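O-methyltransferase family 2 (PDB 5I2H) probably transfers a methyl group from S-adenosyl-L-methionine to an oxygen of a small acceptor molecule, and binds the flavone apigenin. Local coordinates at residues D202-S207 with I225-E230. Numbering follows the deposited sequence. Where two conformers were deposited one is given.
Sequences DVAGGS and IFDRPE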
loop_
_atom_site.group_PDB
_atom_site.type_symbol
_atom_site.label_atom_id
_atom_site.label_comp_id
_atom_site.label_asym_id
_atom_site.label_seq_id
_atom_site.Cartn_x
_atom_site.Cartn_y
_atom_site.Cartn_z
ATOM N N ASP A 202 -5.381 2.815 -33.563
ATOM C CA ASP A 202 -5.027 2.571 -32.162
ATOM C C ASP A 202 -3.508 2.503 -32.154
ATOM O O ASP A 202 -2.932 1.507 -32.595
ATOM C CB ASP A 202 -5.703 1.271 -31.720
ATOM C CG ASP A 202 -5.689 1.042 -30.240
ATOM O OD1 ASP A 202 -4.833 1.617 -29.549
ATOM O OD2 ASP A 202 -6.537 0.217 -29.768
ATOM N N VAL A 203 -2.858 3.580 -31.716
ATOM C CA VAL A 203 -1.402 3.687 -31.772
ATOM C C VAL A 203 -0.808 3.129 -30.488
ATOM O O VAL A 203 -1.156 3.585 -29.388
ATOM C CB VAL A 203 -0.969 5.144 -32.012
ATOM C CG1 VAL A 203 0.601 5.298 -31.926
ATOM C CG2 VAL A 203 -1.469 5.584 -33.395
ATOM N N ALA A 204 0.064 2.118 -30.601
ATOM C CA ALA A 204 0.811 1.586 -29.456
ATOM C C ALA A 204 -0.138 1.088 -28.371
ATOM O O ALA A 204 0.177 1.128 -27.182
ATOM C CB ALA A 204 1.792 2.633 -28.904
ATOM N N GLY A 205 -1.317 0.651 -28.807
ATOM C CA GLY A 205 -2.372 0.141 -27.959
ATOM C C GLY A 205 -2.569 -1.343 -28.164
ATOM O O GLY A 205 -3.662 -1.867 -27.957
ATOM N N GLY A 206 -1.496 -2.023 -28.573
ATOM C CA GLY A 206 -1.457 -3.465 -28.629
ATOM C C GLY A 206 -2.188 -4.218 -27.533
ATOM O O GLY A 206 -2.220 -3.802 -26.371
ATOM N N SER A 207 -2.639 -5.412 -27.908
ATOM C CA SER A 207 -3.867 -6.044 -27.454
ATOM C C SER A 207 -4.936 -5.513 -28.400
ATOM O O SER A 207 -5.678 -6.316 -28.969
ATOM C CB SER A 207 -4.204 -5.773 -25.975
ATOM O OG SER A 207 -5.126 -4.684 -25.826
ATOM N N ILE A 225 -4.722 -1.424 -35.809
ATOM C CA ILE A 225 -3.790 -1.473 -34.697
ATOM C C ILE A 225 -2.391 -1.232 -35.243
ATOM O O ILE A 225 -1.923 -1.973 -36.124
ATOM C CB ILE A 225 -3.836 -2.827 -33.975
ATOM C CG1 ILE A 225 -5.296 -3.275 -33.734
ATOM C CG2 ILE A 225 -2.971 -2.769 -32.707
ATOM C CD1 ILE A 225 -6.134 -2.281 -32.889
ATOM N N PHE A 226 -1.700 -0.247 -34.683
ATOM C CA PHE A 226 -0.337 0.120 -35.077
ATOM C C PHE A 226 0.577 -0.164 -33.889
ATOM O O PHE A 226 0.391 0.422 -32.821
ATOM C CB PHE A 226 -0.327 1.606 -35.464
ATOM C CG PHE A 226 1.002 2.145 -35.941
ATOM C CD1 PHE A 226 2.051 2.365 -35.048
ATOM C CD2 PHE A 226 1.171 2.565 -37.256
ATOM C CE1 PHE A 226 3.254 2.904 -35.474
ATOM C CE2 PHE A 226 2.376 3.120 -37.682
ATOM C CZ PHE A 226 3.418 3.281 -36.800
ATOM N N ASP A 227 1.527 -1.096 -34.035
ATOM C CA ASP A 227 2.378 -1.447 -32.894
ATOM C C ASP A 227 3.575 -2.260 -33.404
ATOM O O ASP A 227 3.749 -2.434 -34.613
ATOM C CB ASP A 227 1.581 -2.203 -31.820
ATOM C CG ASP A 227 2.104 -1.925 -30.413
ATOM O OD1 ASP A 227 3.341 -1.867 -30.241
ATOM O OD2 ASP A 227 1.300 -1.758 -29.486
ATOM N N ARG A 228 4.413 -2.727 -32.465
ATOM C CA ARG A 228 5.528 -3.627 -32.800
ATOM C C ARG A 228 5.010 -5.009 -33.201
ATOM O O ARG A 228 3.984 -5.468 -32.690
ATOM C CB ARG A 228 6.480 -3.794 -31.616
ATOM C CG ARG A 228 6.867 -2.514 -30.924
ATOM C CD ARG A 228 7.828 -2.740 -29.750
ATOM N NE ARG A 228 7.312 -3.590 -28.668
ATOM C CZ ARG A 228 6.306 -3.271 -27.846
ATOM N NH1 ARG A 228 5.628 -2.122 -27.994
ATOM N NH2 ARG A 228 5.962 -4.120 -26.878
ATOM N N PRO A 229 5.729 -5.707 -34.087
ATOM C CA PRO A 229 5.244 -7.016 -34.560
ATOM C C PRO A 229 4.958 -8.020 -33.458
ATOM O O PRO A 229 3.954 -8.749 -33.543
ATOM C CB PRO A 229 6.387 -7.497 -35.470
ATOM C CG PRO A 229 7.030 -6.264 -35.942
ATOM C CD PRO A 229 6.907 -5.246 -34.842
ATOM N N GLU A 230 5.813 -8.092 -32.433
ATOM C CA GLU A 230 5.616 -9.057 -31.352
ATOM C C GLU A 230 4.277 -8.846 -30.655
ATOM O O GLU A 230 3.676 -9.798 -30.146
ATOM C CB GLU A 230 6.757 -8.950 -30.325
ATOM C CG GLU A 230 8.172 -8.834 -30.917
ATOM C CD GLU A 230 8.554 -7.400 -31.347
ATOM O OE1 GLU A 230 7.832 -6.797 -32.154
ATOM O OE2 GLU A 230 9.593 -6.879 -30.889
HETATM O O HOH W 1 1.804 -1.809 -26.935
#
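Asp202 and Ile225 are neighbours on adjacent parallel strands at the start of a Rossmann-like methyltransferase domain. The beta-alpha-beta unit runs from strand 199-203 through helix 209-217 to strand 222-227. The side chains of Asp202 and Ile225 lie alongside each other on one face of the sheet. The torsion about CB-CG1 sets Ile225 CD1 beside its own CA rather than anti to it (chi2 -59°), and CD1 comes 3.8 Å from Asp202 CB. The carboxylate of Asp202 is engaged elsewhere, since OD2 bonds to Thr211 on the helix. The carbonyl O of Asp202 accepts Phe226 N at 3.0 Å in an almost straight bond (173°). Val203 pairs with Phe226 on the other face, where both touch Met255 and Phe260. The ring of Phe226 meets that of Phe260 edge-to-face. Residues 204-207, the glycine-rich loop, were modelled in two conformers; the contacts given are those of one. Ala204 closes the strand pairing, its N 2.8 Å from Phe226 O. Gly206 N donates to Asp227 OD2 over 3.0 Å, bent at 142°, on the anti lone pair. Asp227 stands at the end of the second strand, where related methyltransferases hold the cofactor ribose; a similar role is probable here. An alanine here has no carboxylate to receive Gly206 N and Arg228 N, and the loop would probably be tied less firmly to the strand end. A water donates to Asp227 OD2 at 2.6 Å and, weakly, to Ala204 O. Asp227 OD1 accepts Arg228 N at 2.6 Å, while Arg228 NH1 lies 3.2 Å from Asp227 OD1 as a charge contact without a directed N-H.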